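Local coordinates for plastocyanin (Adiantum capillus-veneris, PDB 1KDJ), which carries electrons from the cytochrome b6-f complex to P700 of photosystem I in the chloroplast, using a single bound copper ion, at residues A[10-15]-A[33-38]; A[29-34]-A[66-71]. All blocks are in the same frame, centred on the assembly; numbering follows the deposited sequence.

Interaction 1 of 2, residues A[10-15]-A[33-38]; sequences GNFKFY and GETGHN. With CU (copper (II) ion), chain B.
With CG anti to the carbonyl carbon in both residues (chi1 -64° in H37, -54° in F12), the imidazole of H37 and the phenyl ring of F12 are brought together beside the copper. F12 CD1 lies 4.2 Å from H37 CE1, near the plane of the imidazole and at its edge. CE1 lies between the two ring nitrogens: ND1 binds the copper ion at 1.9 Å, and NE2 donates in the ring plane to a water. That water in turn donates to N11 O at 2.7 Å. Histidine suits the site because one ring can serve a metal and a hydrogen bond at once; the ND1-copper bond and the water on NE2 together fix the ring's rotation. These segments lie at the copper end of the plastocyanin beta sandwich, where C87, H90 and M95 complete the metal site. F12 also stacks on the ring of H90, the kind of pi-pi contact reported to hinder protonation of an active-site histidine in this fern protein. T35 CG2 packs 4.3 Å from F12 CE1, while a second water links OG1 to G10 O. Deeper in, N38 O sits at the edge of the F14 ring, near its plane, 4.0 Å from CZ; this buried oxygen has no hydrogen-bond partner.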
loop_
_atom_site.group_PDB
_atom_site.type_symbol
_atom_site.label_atom_id
_atom_site.label_comp_id
_atom_site.label_asym_id
_atom_site.label_seq_id
_atom_site.Cartn_x
_atom_site.Cartn_y
_atom_site.Cartn_z
ATOM N N GLY A 10 -6.690 -10.681 -13.038
ATOM C CA GLY A 10 -7.752 -10.071 -12.218
ATOM C C GLY A 10 -7.915 -10.561 -10.772
ATOM O O GLY A 10 -8.974 -10.425 -10.140
ATOM N N ASN A 11 -6.879 -11.178 -10.193
ATOM C CA ASN A 11 -6.912 -11.582 -8.794
ATOM C C ASN A 11 -6.752 -10.361 -7.893
ATOM O O ASN A 11 -6.086 -9.404 -8.269
ATOM C CB ASN A 11 -5.786 -12.521 -8.464
ATOM C CG ASN A 11 -6.020 -13.866 -9.077
ATOM O OD1 ASN A 11 -7.019 -14.526 -8.804
ATOM N ND2 ASN A 11 -5.079 -14.332 -9.874
ATOM N N PHE A 12 -7.317 -10.359 -6.714
ATOM C CA PHE A 12 -7.227 -9.197 -5.841
ATOM C C PHE A 12 -6.081 -9.459 -4.834
ATOM O O PHE A 12 -6.306 -9.824 -3.666
ATOM C CB PHE A 12 -8.548 -9.027 -5.119
ATOM C CG PHE A 12 -9.805 -8.960 -5.998
ATOM C CD1 PHE A 12 -9.779 -8.346 -7.234
ATOM C CD2 PHE A 12 -10.970 -9.512 -5.481
ATOM C CE1 PHE A 12 -10.947 -8.269 -7.973
ATOM C CE2 PHE A 12 -12.130 -9.433 -6.227
ATOM C CZ PHE A 12 -12.108 -8.808 -7.461
ATOM N N LYS A 13 -4.844 -9.268 -5.279
ATOM C CA LYS A 13 -3.681 -9.603 -4.469
ATOM C C LYS A 13 -2.578 -8.614 -4.717
ATOM O O LYS A 13 -2.388 -8.065 -5.803
ATOM C CB LYS A 13 -3.147 -11.002 -4.838
ATOM C CG LYS A 13 -3.954 -12.273 -4.583
ATOM C CD LYS A 13 -3.424 -12.857 -3.293
ATOM C CE LYS A 13 -4.139 -14.114 -2.778
ATOM N NZ LYS A 13 -3.823 -14.298 -1.345
ATOM N N PHE A 14 -1.784 -8.420 -3.663
ATOM C CA PHE A 14 -0.536 -7.671 -3.765
ATOM C C PHE A 14 0.574 -8.748 -3.917
ATOM O O PHE A 14 0.509 -9.795 -3.280
ATOM C CB PHE A 14 -0.252 -6.845 -2.473
ATOM C CG PHE A 14 -1.185 -5.641 -2.291
ATOM C CD1 PHE A 14 -0.914 -4.493 -3.017
ATOM C CD2 PHE A 14 -2.260 -5.732 -1.404
ATOM C CE1 PHE A 14 -1.741 -3.383 -2.850
ATOM C CE2 PHE A 14 -3.075 -4.625 -1.251
ATOM C CZ PHE A 14 -2.802 -3.475 -1.969
ATOM N N TYR A 15 1.556 -8.445 -4.731
ATOM C CA TYR A 15 2.671 -9.326 -5.042
ATOM C C TYR A 15 4.010 -8.637 -4.788
ATOM O O TYR A 15 4.409 -7.797 -5.611
ATOM C CB TYR A 15 2.545 -9.736 -6.510
ATOM C CG TYR A 15 1.329 -10.614 -6.793
ATOM C CD1 TYR A 15 1.254 -11.890 -6.283
ATOM C CD2 TYR A 15 0.330 -10.113 -7.617
ATOM C CE1 TYR A 15 0.178 -12.680 -6.583
ATOM C CE2 TYR A 15 -0.749 -10.898 -7.920
ATOM C CZ TYR A 15 -0.809 -12.168 -7.396
ATOM O OH TYR A 15 -1.877 -12.967 -7.699
ATOM N N GLY A 33 -2.283 -5.380 -14.887
ATOM C CA GLY A 33 -3.609 -5.804 -15.283
ATOM C C GLY A 33 -4.533 -4.611 -15.494
ATOM O O GLY A 33 -4.097 -3.461 -15.543
ATOM N N GLU A 34 -5.814 -4.911 -15.665
ATOM C CA GLU A 34 -6.783 -3.875 -15.909
ATOM C C GLU A 34 -7.708 -3.535 -14.755
ATOM O O GLU A 34 -8.363 -2.493 -14.813
ATOM C CB GLU A 34 -7.596 -4.264 -17.121
ATOM C CG GLU A 34 -7.170 -3.393 -18.298
ATOM C CD GLU A 34 -5.745 -3.634 -18.772
ATOM O OE1 GLU A 34 -5.481 -4.760 -19.215
ATOM O OE2 GLU A 34 -4.915 -2.716 -18.695
ATOM N N THR A 35 -7.840 -4.362 -13.721
ATOM C CA THR A 35 -8.637 -4.004 -12.563
ATOM C C THR A 35 -7.916 -2.859 -11.794
ATOM O O THR A 35 -6.732 -3.008 -11.463
ATOM C CB THR A 35 -8.771 -5.246 -11.705
ATOM O OG1 THR A 35 -9.294 -6.289 -12.533
ATOM C CG2 THR A 35 -9.656 -5.019 -10.524
ATOM N N GLY A 36 -8.555 -1.704 -11.553
ATOM C CA GLY A 36 -7.981 -0.612 -10.788
ATOM C C GLY A 36 -7.950 -1.030 -9.339
ATOM O O GLY A 36 -8.705 -1.865 -8.807
ATOM N N HIS A 37 -7.001 -0.465 -8.600
ATOM C CA HIS A 37 -6.795 -0.817 -7.193
ATOM C C HIS A 37 -6.212 0.403 -6.514
ATOM O O HIS A 37 -5.744 1.303 -7.202
ATOM C CB HIS A 37 -5.754 -1.940 -6.998
ATOM C CG HIS A 37 -6.136 -3.294 -7.585
ATOM N ND1 HIS A 37 -6.974 -4.053 -6.901
ATOM C CD2 HIS A 37 -5.658 -3.894 -8.723
ATOM C CE1 HIS A 37 -7.036 -5.178 -7.606
ATOM N NE2 HIS A 37 -6.258 -5.063 -8.663
ATOM N N ASN A 38 -6.174 0.445 -5.197
ATOM C CA ASN A 38 -5.378 1.518 -4.581
ATOM C C ASN A 38 -4.706 0.984 -3.311
ATOM O O ASN A 38 -4.796 -0.217 -3.016
ATOM C CB ASN A 38 -6.271 2.756 -4.235
ATOM C CG ASN A 38 -7.277 2.575 -3.142
ATOM O OD1 ASN A 38 -7.502 1.576 -2.468
ATOM N ND2 ASN A 38 -8.050 3.616 -2.978
HETATM CU CU CU B . -8.085 -3.824 -5.343
HETATM O O HOH W 1 -10.846 -8.599 -11.537
HETATM O O HOH W 2 -6.295 -7.533 -10.271
#

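Interaction 2 of 2, residues A[29-34]-A[66-71]; sequences FTLVGE and LSEDEP
L31 and L66 meet through the bases of their side chains, CB to CB at 4.0 Å, where the end of strand 27-31 in the beta sandwich passes a loop containing a type I turn, S67 to E70. From there the two leucines diverge. L31 holds CG anti to its backbone N (chi1 179°), which carries CD2 over the backbone of the turn, 3.7 Å from S67 C; L66 has CG anti to the carbonyl carbon, and its side chain touches I39 and F73. A branched, apolar side chain suits both buried places, where it meets carbon on the other segment. The turn is braced by the short hydroxyl of S67, whose OG accepts from E70 N in an ST motif. On the exposed side E68 and E34, each bent at chi2, cross at about a right angle, their carboxylate planes 71° apart. E68 OE1 and E34 OE2 stand 4.0 Å from each other, a like-charge approach that probably costs some energy. P71 lacks an N-H but offers its carbonyl: L31 N donates to P71 O over 2.9 Å with a nearly straight N-H...O angle of 172°, and T30 CA adds a CH...O contact to the same oxygen.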
loop_
_atom_site.group_PDB
_atom_site.type_symbol
_atom_site.label_atom_id
_atom_site.label_comp_id
_atom_site.label_asym_id
_atom_site.label_seq_id
_atom_site.Cartn_x
_atom_site.Cartn_y
_atom_site.Cartn_z
ATOM N N PHE A 29 4.421 1.008 -5.631
ATOM C CA PHE A 29 3.347 0.076 -5.949
ATOM C C PHE A 29 3.030 0.308 -7.423
ATOM O O PHE A 29 2.927 1.449 -7.860
ATOM C CB PHE A 29 2.150 0.385 -5.093
ATOM C CG PHE A 29 2.321 0.149 -3.610
ATOM C CD1 PHE A 29 2.038 -1.081 -3.073
ATOM C CD2 PHE A 29 2.709 1.188 -2.792
ATOM C CE1 PHE A 29 2.121 -1.318 -1.720
ATOM C CE2 PHE A 29 2.799 0.938 -1.436
ATOM C CZ PHE A 29 2.510 -0.292 -0.892
ATOM N N THR A 30 2.967 -0.734 -8.248
ATOM C CA THR A 30 2.734 -0.600 -9.676
ATOM C C THR A 30 1.613 -1.541 -10.048
ATOM O O THR A 30 1.589 -2.715 -9.672
ATOM C CB THR A 30 3.941 -0.987 -10.501
ATOM O OG1 THR A 30 5.017 -0.167 -10.044
ATOM C CG2 THR A 30 3.723 -0.771 -11.993
ATOM N N LEU A 31 0.635 -0.976 -10.740
ATOM C CA LEU A 31 -0.537 -1.710 -11.173
ATOM C C LEU A 31 -0.172 -2.720 -12.272
ATOM O O LEU A 31 0.529 -2.361 -13.221
ATOM C CB LEU A 31 -1.596 -0.748 -11.736
ATOM C CG LEU A 31 -2.851 -1.417 -12.236
ATOM C CD1 LEU A 31 -3.694 -1.894 -11.090
ATOM C CD2 LEU A 31 -3.587 -0.430 -13.100
ATOM N N VAL A 32 -0.623 -3.959 -12.147
ATOM C CA VAL A 32 -0.493 -4.920 -13.233
ATOM C C VAL A 32 -1.938 -5.323 -13.599
ATOM O O VAL A 32 -2.752 -5.625 -12.722
ATOM C CB VAL A 32 0.341 -6.153 -12.767
ATOM C CG1 VAL A 32 0.472 -7.134 -13.934
ATOM C CG2 VAL A 32 1.747 -5.737 -12.347
ATOM N N GLY A 33 -2.283 -5.380 -14.887
ATOM C CA GLY A 33 -3.609 -5.804 -15.283
ATOM C C GLY A 33 -4.533 -4.611 -15.494
ATOM O O GLY A 33 -4.097 -3.461 -15.543
ATOM N N GLU A 34 -5.814 -4.911 -15.665
ATOM C CA GLU A 34 -6.783 -3.875 -15.909
ATOM C C GLU A 34 -7.708 -3.535 -14.755
ATOM O O GLU A 34 -8.363 -2.493 -14.813
ATOM C CB GLU A 34 -7.596 -4.264 -17.121
ATOM C CG GLU A 34 -7.170 -3.393 -18.298
ATOM C CD GLU A 34 -5.745 -3.634 -18.772
ATOM O OE1 GLU A 34 -5.481 -4.760 -19.215
ATOM O OE2 GLU A 34 -4.915 -2.716 -18.695
ATOM N N LEU A 66 -5.343 3.426 -9.042
ATOM C CA LEU A 66 -4.295 3.276 -10.038
ATOM C C LEU A 66 -4.992 2.857 -11.356
ATOM O O LEU A 66 -6.014 2.157 -11.361
ATOM C CB LEU A 66 -3.305 2.194 -9.564
ATOM C CG LEU A 66 -2.533 2.520 -8.273
ATOM C CD1 LEU A 66 -1.807 1.284 -7.784
ATOM C CD2 LEU A 66 -1.574 3.679 -8.534
ATOM N N SER A 67 -4.524 3.287 -12.500
ATOM C CA SER A 67 -5.145 2.961 -13.778
ATOM C C SER A 67 -3.964 2.887 -14.728
ATOM O O SER A 67 -2.884 3.328 -14.324
ATOM C CB SER A 67 -6.093 4.080 -14.187
ATOM O OG SER A 67 -5.431 5.319 -14.450
ATOM N N GLU A 68 -3.996 2.434 -15.986
ATOM C CA GLU A 68 -2.736 2.423 -16.717
ATOM C C GLU A 68 -2.316 3.838 -17.073
ATOM O O GLU A 68 -1.177 4.077 -17.444
ATOM C CB GLU A 68 -2.853 1.543 -17.971
ATOM C CG GLU A 68 -1.560 0.698 -18.229
ATOM C CD GLU A 68 -1.086 -0.264 -17.112
ATOM O OE1 GLU A 68 -1.731 -1.287 -16.837
ATOM O OE2 GLU A 68 -0.040 0.011 -16.518
ATOM N N ASP A 69 -3.209 4.791 -16.848
ATOM C CA ASP A 69 -2.906 6.194 -17.025
ATOM C C ASP A 69 -2.151 6.712 -15.788
ATOM O O ASP A 69 -1.330 7.623 -15.870
ATOM C CB ASP A 69 -4.242 6.969 -17.225
ATOM C CG ASP A 69 -5.109 6.662 -18.476
ATOM O OD1 ASP A 69 -5.580 5.531 -18.645
ATOM O OD2 ASP A 69 -5.334 7.578 -19.278
ATOM N N GLU A 70 -2.431 6.180 -14.592
ATOM C CA GLU A 70 -1.803 6.570 -13.321
ATOM C C GLU A 70 -1.341 5.223 -12.745
ATOM O O GLU A 70 -2.005 4.672 -11.860
ATOM C CB GLU A 70 -2.850 7.224 -12.395
ATOM C CG GLU A 70 -2.394 7.663 -10.985
ATOM C CD GLU A 70 -3.473 7.629 -9.887
ATOM O OE1 GLU A 70 -4.617 8.034 -10.127
ATOM O OE2 GLU A 70 -3.167 7.204 -8.770
ATOM N N PRO A 71 -0.298 4.575 -13.272
ATOM C CA PRO A 71 0.024 3.187 -12.941
ATOM C C PRO A 71 0.787 2.978 -11.638
ATOM O O PRO A 71 0.786 1.848 -11.150
ATOM C CB PRO A 71 0.775 2.690 -14.146
ATOM C CG PRO A 71 1.555 3.923 -14.561
ATOM C CD PRO A 71 0.569 5.070 -14.340
#

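In the fold
Interactions 1 and 2 lie with their centres about 8 Å apart on one side of the chain's centre, at the copper end of the sandwich. Along the chain, 10-15 comes first, then 29-34, which overlaps 33-38 at G33 and E34, and last 66-71. Both reach the sheet ordered 14-15, 2-5, 27-31, 72-75: interaction 1 uses the loop that runs into outermost strand 14-15, and interaction 2 joins strand 27-31 to the loop that leads into the other, 72-75. H37 is common ground, its backbone O probably hydrogen-bonded to L66 N and its CD2 packed on L31 CD1. The copper ligand is thus tied to 10-15 through water and to both segments of interaction 2 directly.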